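Local coordinates for vacuolar-sorting protein BRO1 (Saccharomyces cerevisiae, PDB 1ZB1) that helps concentrate and sort cargo into the intralumenal vesicles of multivesicular bodies and, as an adapter, recruits the DOA4 deubiquitinase to endosomes, at residues P8-D12 with R138-N142; K20-K24 with K94-T98; L126-V131 with C158-L162; S257-Y261 with F306-L310. One frame throughout, in Å; residues are numbered along the deposited sequence.

Contact 1: P8-D12 with R138-N142; sequences PYLFD and RENIN
R138, in the last turn of helix 118-139, reaches across to the extended N-terminal segment P8-D12 and grips its backbone, pinning the leading chain of the Bro1 domain to the outside of its helical body. NH1 of R138 donates to the carbonyl O of L10 at 3.1 Å. The bond is well bent, with an N-H...O angle of 138°, and the donor stands above the carbonyl plane. Two waters extend the grip. One accepts from R138 NH1 and donates to F11 O, so that NH1 serves two successive carbonyls, one directly and one through water. The other links R138 NH2 to L10 O by two weak bonds.

The arginine gets there by running straight out from the helix, CG anti to the backbone N (chi1 -176°) and the chain extended as far as NE. D12 OD1 lies over one face of the guanidinium, 3.7 Å from R138 NE. With the oxygen so far out of the plane and no N-H aimed at it, this is a long salt bridge of charge alone. Two more backbone groups of P8-D12 have partners elsewhere: Y9 O accepts from K251, and F11 N donates to E189 of helix 176-198.

Beyond the end of the helix, I141 N returns to R138 O at 3.3 Å, and the I141 side chain makes the apolar half of the contact. Its CD1 meets L10 CD1 tip to tip at 4.1 Å, while its CG1 slides past the proline ring, 3.6 Å from P8 CG.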
# COMPACT_ATOMS: atom_id res chain seq x y z
N PRO A 8 10.90 -11.19 -3.16
CA PRO A 8 9.75 -10.28 -3.21
C PRO A 8 9.97 -9.08 -4.12
O PRO A 8 11.03 -8.46 -4.11
CB PRO A 8 9.58 -9.87 -1.75
CG PRO A 8 11.00 -9.83 -1.27
CD PRO A 8 11.58 -11.10 -1.86
N TYR A 9 8.95 -8.76 -4.91
CA TYR A 9 9.00 -7.62 -5.82
C TYR A 9 7.99 -6.58 -5.34
O TYR A 9 6.78 -6.76 -5.48
CB TYR A 9 8.61 -8.08 -7.23
CG TYR A 9 8.76 -7.01 -8.29
CD1 TYR A 9 9.92 -6.92 -9.05
CD2 TYR A 9 7.75 -6.07 -8.51
CE1 TYR A 9 10.07 -5.92 -10.02
CE2 TYR A 9 7.89 -5.08 -9.48
CZ TYR A 9 9.05 -5.01 -10.23
OH TYR A 9 9.20 -4.04 -11.19
N LEU A 10 8.49 -5.48 -4.77
CA LEU A 10 7.62 -4.42 -4.25
C LEU A 10 7.64 -3.17 -5.13
O LEU A 10 8.71 -2.71 -5.54
CB LEU A 10 8.03 -4.06 -2.82
CG LEU A 10 8.00 -5.21 -1.81
CD1 LEU A 10 8.47 -4.71 -0.45
CD2 LEU A 10 6.60 -5.78 -1.72
N PHE A 11 6.46 -2.62 -5.40
CA PHE A 11 6.35 -1.41 -6.22
C PHE A 11 6.91 -0.22 -5.44
O PHE A 11 6.69 -0.10 -4.24
CB PHE A 11 4.89 -1.13 -6.59
CG PHE A 11 4.29 -2.13 -7.55
CD1 PHE A 11 5.11 -2.93 -8.35
CD2 PHE A 11 2.91 -2.24 -7.67
CE1 PHE A 11 4.55 -3.84 -9.26
CE2 PHE A 11 2.34 -3.15 -8.58
CZ PHE A 11 3.17 -3.95 -9.37
N ASP A 12 7.63 0.65 -6.14
CA ASP A 12 8.22 1.82 -5.50
C ASP A 12 7.29 3.02 -5.68
O ASP A 12 7.18 3.58 -6.77
CB ASP A 12 9.58 2.12 -6.14
CG ASP A 12 10.47 2.94 -5.23
OD1 ASP A 12 10.89 2.41 -4.18
OD2 ASP A 12 10.76 4.11 -5.58
N ARG A 138 10.00 -1.68 2.53
CA ARG A 138 11.01 -2.01 1.54
C ARG A 138 12.38 -2.14 2.19
O ARG A 138 13.12 -3.09 1.93
CB ARG A 138 11.07 -0.93 0.45
CG ARG A 138 12.03 -1.25 -0.68
CD ARG A 138 12.10 -0.10 -1.67
NE ARG A 138 12.81 -0.48 -2.90
CZ ARG A 138 12.31 -1.28 -3.84
NH1 ARG A 138 11.09 -1.80 -3.70
NH2 ARG A 138 13.02 -1.56 -4.93
N GLU A 139 12.69 -1.18 3.05
CA GLU A 139 13.96 -1.13 3.76
C GLU A 139 14.18 -2.29 4.73
O GLU A 139 15.31 -2.71 4.95
CB GLU A 139 14.07 0.21 4.51
CG GLU A 139 15.44 0.54 5.06
CD GLU A 139 15.50 1.95 5.63
OE1 GLU A 139 14.75 2.24 6.59
OE2 GLU A 139 16.30 2.77 5.12
N ASN A 140 13.09 -2.82 5.30
CA ASN A 140 13.19 -3.93 6.25
C ASN A 140 12.80 -5.26 5.63
O ASN A 140 12.51 -6.22 6.35
CB ASN A 140 12.30 -3.66 7.47
CG ASN A 140 12.70 -2.42 8.24
OD1 ASN A 140 11.96 -1.93 9.09
ND2 ASN A 140 13.89 -1.90 7.95
N ILE A 141 12.79 -5.33 4.31
CA ILE A 141 12.43 -6.56 3.60
C ILE A 141 13.51 -7.61 3.79
O ILE A 141 13.53 -8.63 3.09
CB ILE A 141 12.24 -6.29 2.09
CG1 ILE A 141 11.49 -7.45 1.43
CG2 ILE A 141 13.59 -6.11 1.42
CD1 ILE A 141 10.06 -7.60 1.92
N ASN A 142 14.41 -7.36 4.73
CA ASN A 142 15.51 -8.28 5.01
C ASN A 142 15.20 -9.28 6.11
O ASN A 142 15.73 -10.39 6.11
CB ASN A 142 16.76 -7.48 5.38
CG ASN A 142 17.22 -6.57 4.25
OD1 ASN A 142 17.68 -7.04 3.21
ND2 ASN A 142 17.10 -5.26 4.46
O HOH W 1 11.44 -3.50 -7.25
O HOH W 2 8.87 -0.32 -2.37

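Contact 2: K20-K24 with K94-T98; sequences KLDWK and KMDFT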
# COMPACT_ATOMS: atom_id res chain seq x y z
N LYS A 20 8.77 25.14 0.49
CA LYS A 20 9.05 25.56 1.85
C LYS A 20 7.99 26.59 2.27
O LYS A 20 7.74 27.56 1.56
CB LYS A 20 10.46 26.16 1.92
CG LYS A 20 10.70 27.12 3.08
CD LYS A 20 10.48 26.48 4.43
CE LYS A 20 10.70 27.52 5.54
NZ LYS A 20 10.37 27.02 6.89
N LEU A 21 7.35 26.35 3.41
CA LEU A 21 6.32 27.25 3.92
C LEU A 21 6.87 27.93 5.17
O LEU A 21 7.44 27.28 6.04
CB LEU A 21 5.07 26.45 4.27
CG LEU A 21 3.80 27.17 4.70
CD1 LEU A 21 3.08 27.74 3.47
CD2 LEU A 21 2.87 26.18 5.41
N ASP A 22 6.69 29.25 5.28
CA ASP A 22 7.18 29.96 6.45
C ASP A 22 6.05 30.16 7.47
O ASP A 22 5.30 31.13 7.39
CB ASP A 22 7.76 31.32 6.05
CG ASP A 22 8.41 32.05 7.22
OD1 ASP A 22 9.13 33.04 6.99
OD2 ASP A 22 8.20 31.63 8.38
N TRP A 23 5.94 29.23 8.42
CA TRP A 23 4.91 29.32 9.44
C TRP A 23 5.09 30.56 10.32
O TRP A 23 4.10 31.15 10.76
CB TRP A 23 4.89 28.06 10.32
CG TRP A 23 3.91 27.00 9.88
CD1 TRP A 23 4.21 25.81 9.28
CD2 TRP A 23 2.48 27.03 10.02
NE1 TRP A 23 3.05 25.09 9.04
CE2 TRP A 23 1.98 25.82 9.49
CE3 TRP A 23 1.58 27.96 10.55
CZ2 TRP A 23 0.62 25.51 9.47
CZ3 TRP A 23 0.22 27.65 10.54
CH2 TRP A 23 -0.25 26.44 10.00
N LYS A 24 6.33 30.95 10.59
CA LYS A 24 6.59 32.12 11.42
C LYS A 24 6.03 33.38 10.76
O LYS A 24 5.23 34.10 11.35
CB LYS A 24 8.10 32.28 11.66
CG LYS A 24 8.73 31.11 12.39
CD LYS A 24 10.25 31.23 12.50
CE LYS A 24 10.65 32.33 13.47
NZ LYS A 24 12.13 32.43 13.62
N LYS A 94 -4.87 31.87 5.60
CA LYS A 94 -4.30 32.14 4.29
C LYS A 94 -2.88 31.60 4.14
O LYS A 94 -2.02 32.26 3.56
CB LYS A 94 -4.30 33.64 3.99
CG LYS A 94 -5.68 34.29 4.03
CD LYS A 94 -6.61 33.70 2.98
CE LYS A 94 -8.00 34.31 3.07
NZ LYS A 94 -7.97 35.79 2.89
N MET A 95 -2.62 30.41 4.68
CA MET A 95 -1.31 29.80 4.56
C MET A 95 -1.21 29.31 3.12
O MET A 95 -2.15 28.69 2.62
CB MET A 95 -1.17 28.62 5.52
CG MET A 95 -1.30 29.00 6.99
SD MET A 95 -0.14 30.28 7.46
CE MET A 95 1.43 29.47 7.13
N ASP A 96 -0.10 29.59 2.45
CA ASP A 96 0.05 29.16 1.07
C ASP A 96 0.56 27.73 0.93
O ASP A 96 1.65 27.50 0.41
CB ASP A 96 0.99 30.11 0.31
CG ASP A 96 0.37 31.48 0.07
OD1 ASP A 96 -0.86 31.58 -0.11
OD2 ASP A 96 1.14 32.47 0.03
N PHE A 97 -0.24 26.77 1.38
CA PHE A 97 0.10 25.35 1.29
C PHE A 97 0.26 25.00 -0.20
O PHE A 97 -0.71 25.05 -0.97
CB PHE A 97 -1.03 24.51 1.90
CG PHE A 97 -1.29 24.80 3.36
CD1 PHE A 97 -2.59 25.04 3.81
CD2 PHE A 97 -0.26 24.76 4.30
CE1 PHE A 97 -2.86 25.24 5.17
CE2 PHE A 97 -0.52 24.95 5.66
CZ PHE A 97 -1.81 25.19 6.10
N THR A 98 1.48 24.64 -0.60
CA THR A 98 1.77 24.35 -2.00
C THR A 98 2.36 22.95 -2.22
O THR A 98 3.47 22.65 -1.77
CB THR A 98 2.75 25.42 -2.56
OG1 THR A 98 2.16 26.72 -2.39
CG2 THR A 98 3.04 25.18 -4.04
O HOH W 3 4.85 27.97 0.19
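A Met-aromatic contact lies at the heart of this buried cluster, where the start of helix 23-34 meets the chain entering strand 97-100 of the small two-stranded sheet. M95 curls its thioether over the indole of W23. The methyl CE sits over the face of the six-membered ring, 4.0 Å from its centroid and 20° off the normal, and SD follows more obliquely at 4.5 Å from the same centroid. Bends at chi2 (-55°) and chi3 (-61°) fold the methionine back and put CE there. L21 CD2 packs on the same indole face as CE, toward the rim, and stands 4.0 Å from M95 CE.

The other wall is F97. Its CE2 lies 3.6 Å from L21 CD2, and the edge of its ring faces W23 CZ2 at 4.0 Å. The second leucine methyl, CD1, rests against the backbone, 3.4 Å from D96 O, at the centre of an inverse gamma turn whose F97 N to M95 O bond is weak.

Polar groups hold the frame from outside. W23 NE1 is hydrogen-bonded to Y75 OH, which would help hold the rotation of the indole, while D53 of helix 46-58 accepts from W23 N. D22, at the N-cap position, takes the backbone N of K25 through OD2. The whole is a capped helix start whose first-turn tryptophan is covered on one face by a methionine and a leucine, tying helix and hairpin together in the Bro1 domain.

Contact 3: L126-V131 with C158-L162; sequences LFNIAV and CFEYL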
# COMPACT_ATOMS: atom_id res chain seq x y z
N LEU A 126 -0.80 13.04 4.68
CA LEU A 126 -1.18 11.64 4.91
C LEU A 126 -0.82 10.76 3.72
O LEU A 126 -0.50 9.58 3.87
CB LEU A 126 -2.68 11.54 5.25
CG LEU A 126 -3.26 10.13 5.43
CD1 LEU A 126 -2.42 9.32 6.42
CD2 LEU A 126 -4.69 10.25 5.93
N PHE A 127 -0.87 11.33 2.52
CA PHE A 127 -0.50 10.58 1.33
C PHE A 127 0.98 10.17 1.48
O PHE A 127 1.37 9.03 1.21
CB PHE A 127 -0.68 11.45 0.08
CG PHE A 127 -0.35 10.75 -1.21
CD1 PHE A 127 0.96 10.67 -1.66
CD2 PHE A 127 -1.36 10.15 -1.97
CE1 PHE A 127 1.28 10.02 -2.85
CE2 PHE A 127 -1.06 9.48 -3.17
CZ PHE A 127 0.26 9.41 -3.61
N ASN A 128 1.81 11.12 1.92
CA ASN A 128 3.23 10.83 2.10
C ASN A 128 3.47 9.85 3.25
O ASN A 128 4.37 9.02 3.19
CB ASN A 128 4.02 12.14 2.29
CG ASN A 128 4.27 12.86 0.96
OD1 ASN A 128 4.04 12.30 -0.11
ND2 ASN A 128 4.76 14.10 1.03
N ILE A 129 2.65 9.95 4.30
CA ILE A 129 2.77 9.03 5.44
C ILE A 129 2.55 7.60 4.93
O ILE A 129 3.30 6.67 5.28
CB ILE A 129 1.72 9.38 6.52
CG1 ILE A 129 2.15 10.64 7.28
CG2 ILE A 129 1.54 8.21 7.48
CD1 ILE A 129 1.12 11.16 8.27
N ALA A 130 1.53 7.42 4.10
CA ALA A 130 1.23 6.10 3.53
C ALA A 130 2.41 5.61 2.69
O ALA A 130 2.83 4.45 2.79
CB ALA A 130 -0.04 6.18 2.67
N VAL A 131 2.94 6.50 1.85
CA VAL A 131 4.08 6.12 1.02
C VAL A 131 5.29 5.76 1.89
O VAL A 131 5.98 4.78 1.63
CB VAL A 131 4.49 7.28 0.07
CG1 VAL A 131 5.82 6.95 -0.62
CG2 VAL A 131 3.41 7.49 -1.00
N CYS A 158 -3.82 3.76 5.65
CA CYS A 158 -3.73 5.19 5.32
C CYS A 158 -4.36 5.54 3.97
O CYS A 158 -5.11 6.52 3.86
CB CYS A 158 -2.27 5.65 5.34
SG CYS A 158 -1.49 5.57 6.98
N PHE A 159 -4.06 4.77 2.93
CA PHE A 159 -4.63 5.03 1.60
C PHE A 159 -6.14 4.84 1.58
O PHE A 159 -6.86 5.54 0.86
CB PHE A 159 -3.99 4.13 0.55
CG PHE A 159 -2.61 4.56 0.13
CD1 PHE A 159 -2.39 5.87 -0.33
CD2 PHE A 159 -1.54 3.67 0.16
CE1 PHE A 159 -1.13 6.27 -0.76
CE2 PHE A 159 -0.27 4.07 -0.27
CZ PHE A 159 -0.07 5.38 -0.74
N GLU A 160 -6.61 3.88 2.36
CA GLU A 160 -8.04 3.59 2.46
C GLU A 160 -8.77 4.79 3.07
O GLU A 160 -9.81 5.21 2.56
CB GLU A 160 -8.25 2.34 3.33
CG GLU A 160 -9.70 2.00 3.61
CD GLU A 160 -9.85 0.69 4.36
OE1 GLU A 160 -9.37 0.60 5.51
OE2 GLU A 160 -10.45 -0.25 3.79
N TYR A 161 -8.22 5.33 4.15
CA TYR A 161 -8.81 6.49 4.83
C TYR A 161 -8.86 7.68 3.88
O TYR A 161 -9.83 8.44 3.85
CB TYR A 161 -8.00 6.85 6.07
CG TYR A 161 -8.55 8.04 6.84
CD1 TYR A 161 -9.48 7.86 7.86
CD2 TYR A 161 -8.15 9.34 6.53
CE1 TYR A 161 -9.99 8.94 8.57
CE2 TYR A 161 -8.66 10.44 7.23
CZ TYR A 161 -9.58 10.23 8.25
OH TYR A 161 -10.07 11.30 8.97
N LEU A 162 -7.79 7.85 3.11
CA LEU A 162 -7.71 8.94 2.14
C LEU A 162 -8.81 8.82 1.07
O LEU A 162 -9.48 9.80 0.73
CB LEU A 162 -6.34 8.93 1.46
CG LEU A 162 -5.16 9.49 2.28
CD1 LEU A 162 -3.86 9.14 1.58
CD2 LEU A 162 -5.29 11.00 2.45
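Helices 118-139 and 146-165 run nearly antiparallel here, their short segments crossing at -154° with axes 9.2 Å apart, and A130 and C158 bring the backbones closest, CA to CA 5.4 Å. They are successive helices of the Bro1 domain's helical body, joined by a short connection, and they meet through a largely buried seam of apolar contacts.

Small residues sit where the helices come closest. A130 CB lies 3.5 Å from C158 CB and at the same time presses onto F159, almost exactly over the ring centre: a CH-pi contact at 3.5 Å from the centroid, only 10° off the normal. That ring lies flat against the alanine and turns its edge to F127, whose face receives F159 CE1. The pair is T-shaped, with planes at 76° and centroids 5.7 Å apart. Farther round the same rim, V131 CG2 touches F159 CZ.

Toward the start of segment L126-V131 the packing is aliphatic. L126 and L162 slide past each other in opposite directions, and L162 CD1 lies against the backbone of F127. Helix 176-198 adds L182, which touches both phenylalanines, while W349 of helix 349-371 packs on L126, I129 and C158 along another side. L126 has its CG anti to the backbone N, which spreads its two methyls across the neighbouring helix: CD1 reaches C158 CB, and CD2 touches L162 CD2 and Y161 CD2, each at 3.6 Å and in directions roughly at right angles.

Contact 4: S257-Y261 with F306-L310; sequences SLSAY and FKETL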
# COMPACT_ATOMS: atom_id res chain seq x y z
N SER A 257 -2.07 -20.18 -9.84
CA SER A 257 -1.38 -21.42 -10.17
C SER A 257 -0.84 -22.08 -8.90
O SER A 257 -1.00 -23.28 -8.69
CB SER A 257 -0.21 -21.16 -11.13
OG SER A 257 0.59 -22.32 -11.30
N LEU A 258 -0.18 -21.28 -8.07
CA LEU A 258 0.40 -21.77 -6.83
C LEU A 258 -0.67 -22.36 -5.92
O LEU A 258 -0.44 -23.34 -5.22
CB LEU A 258 1.11 -20.62 -6.10
CG LEU A 258 2.18 -21.04 -5.09
CD1 LEU A 258 3.34 -21.69 -5.83
CD2 LEU A 258 2.68 -19.82 -4.31
N SER A 259 -1.85 -21.75 -5.95
CA SER A 259 -2.98 -22.20 -5.14
C SER A 259 -3.46 -23.58 -5.59
O SER A 259 -3.68 -24.47 -4.76
CB SER A 259 -4.13 -21.20 -5.26
OG SER A 259 -5.22 -21.60 -4.46
N ALA A 260 -3.64 -23.75 -6.89
CA ALA A 260 -4.09 -25.02 -7.45
C ALA A 260 -3.06 -26.11 -7.19
O ALA A 260 -3.41 -27.25 -6.87
CB ALA A 260 -4.32 -24.87 -8.95
N TYR A 261 -1.78 -25.77 -7.33
CA TYR A 261 -0.70 -26.72 -7.09
C TYR A 261 -0.78 -27.29 -5.67
O TYR A 261 -0.83 -28.50 -5.48
CB TYR A 261 0.65 -26.03 -7.30
CG TYR A 261 1.85 -26.80 -6.79
CD1 TYR A 261 2.14 -28.09 -7.26
CD2 TYR A 261 2.72 -26.24 -5.86
CE1 TYR A 261 3.25 -28.79 -6.82
CE2 TYR A 261 3.84 -26.93 -5.41
CZ TYR A 261 4.10 -28.20 -5.89
OH TYR A 261 5.21 -28.88 -5.44
N PHE A 306 9.70 -23.91 -11.66
CA PHE A 306 8.38 -24.27 -11.15
C PHE A 306 7.62 -25.08 -12.20
O PHE A 306 6.87 -25.99 -11.86
CB PHE A 306 7.59 -23.01 -10.78
CG PHE A 306 6.24 -23.28 -10.19
CD1 PHE A 306 6.10 -24.14 -9.10
CD2 PHE A 306 5.10 -22.69 -10.73
CE1 PHE A 306 4.84 -24.41 -8.55
CE2 PHE A 306 3.84 -22.95 -10.19
CZ PHE A 306 3.70 -23.81 -9.10
N LYS A 307 7.83 -24.76 -13.47
CA LYS A 307 7.17 -25.49 -14.55
C LYS A 307 7.62 -26.95 -14.48
O LYS A 307 6.81 -27.86 -14.68
CB LYS A 307 7.54 -24.90 -15.92
CG LYS A 307 6.91 -25.61 -17.11
CD LYS A 307 7.23 -24.85 -18.40
CE LYS A 307 6.61 -25.51 -19.63
NZ LYS A 307 7.29 -26.79 -20.00
N GLU A 308 8.90 -27.16 -14.19
CA GLU A 308 9.45 -28.50 -14.09
C GLU A 308 8.88 -29.23 -12.88
O GLU A 308 8.58 -30.42 -12.96
CB GLU A 308 10.98 -28.44 -13.97
CG GLU A 308 11.68 -28.06 -15.26
CD GLU A 308 13.19 -28.19 -15.15
OE1 GLU A 308 13.67 -29.29 -14.80
OE2 GLU A 308 13.90 -27.19 -15.42
N THR A 309 8.75 -28.52 -11.77
CA THR A 309 8.21 -29.10 -10.55
C THR A 309 6.80 -29.64 -10.79
O THR A 309 6.46 -30.72 -10.33
CB THR A 309 8.19 -28.07 -9.41
OG1 THR A 309 9.53 -27.68 -9.09
CG2 THR A 309 7.53 -28.66 -8.17
N LEU A 310 5.99 -28.88 -11.52
CA LEU A 310 4.62 -29.29 -11.82
C LEU A 310 4.58 -30.51 -12.73
O LEU A 310 3.90 -31.49 -12.43
CB LEU A 310 3.84 -28.16 -12.49
CG LEU A 310 3.41 -26.96 -11.64
CD1 LEU A 310 2.58 -26.01 -12.49
CD2 LEU A 310 2.61 -27.44 -10.45
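F306 drives the edge of its ring into the face of Y261, a T-shaped pair with planes at 84° and centroids 5.5 Å apart. The leading atom is CE1, 3.9 Å from Y261 CD2. On its way there the phenyl rim passes two more residues of helix 242-269: L258 CD1 approaches F306 CZ at 3.9 Å, and S257 OG lies in the ring plane beside F306 CE2 at 3.5 Å. L310 closes in on the tyrosine too, its CD2 tight against Y261 CD1 at 3.3 Å, and T309 CG2 comes up to the phenol oxygen.

What brings the rings together is reach. The two helix segments run roughly parallel, at 26°, but their axes stay 12.2 Å apart. Both aromatic side chains have CG anti to the backbone N (F306 chi1 -177°), so each extends into the gap. Helix 275-290, between the two in sequence, lends L287 against S257 and F306 and S283 against Y261. T309 OG1 turns back to G305 O in its own helix.

S257 OG and T309 OG1 have hydrogen bonds outside this pair of segments, and across it the two helices of the Bro1 domain meet through aromatic and van der Waals packing.

From the N terminus, the extended chain of contact 1 closes the first long loop by meeting the end of helix 118-139. Contact 2 is nested inside that loop, joining the start of helix 23-34 to the small sheet. Contact 3 crosses contact 1 along the chain: it opens on helix 118-139 before contact 1 closes and ends on helix 146-165. These two share helix 118-139, with their centres about 18 Å apart. Contact 4 follows in series, linking helices 242-269 and 303-322. Contacts 2 and 4 lie on opposite sides of the chain's centre, centres about 56 Å apart, while contacts 1 and 3 tie the middle of the elongated domain.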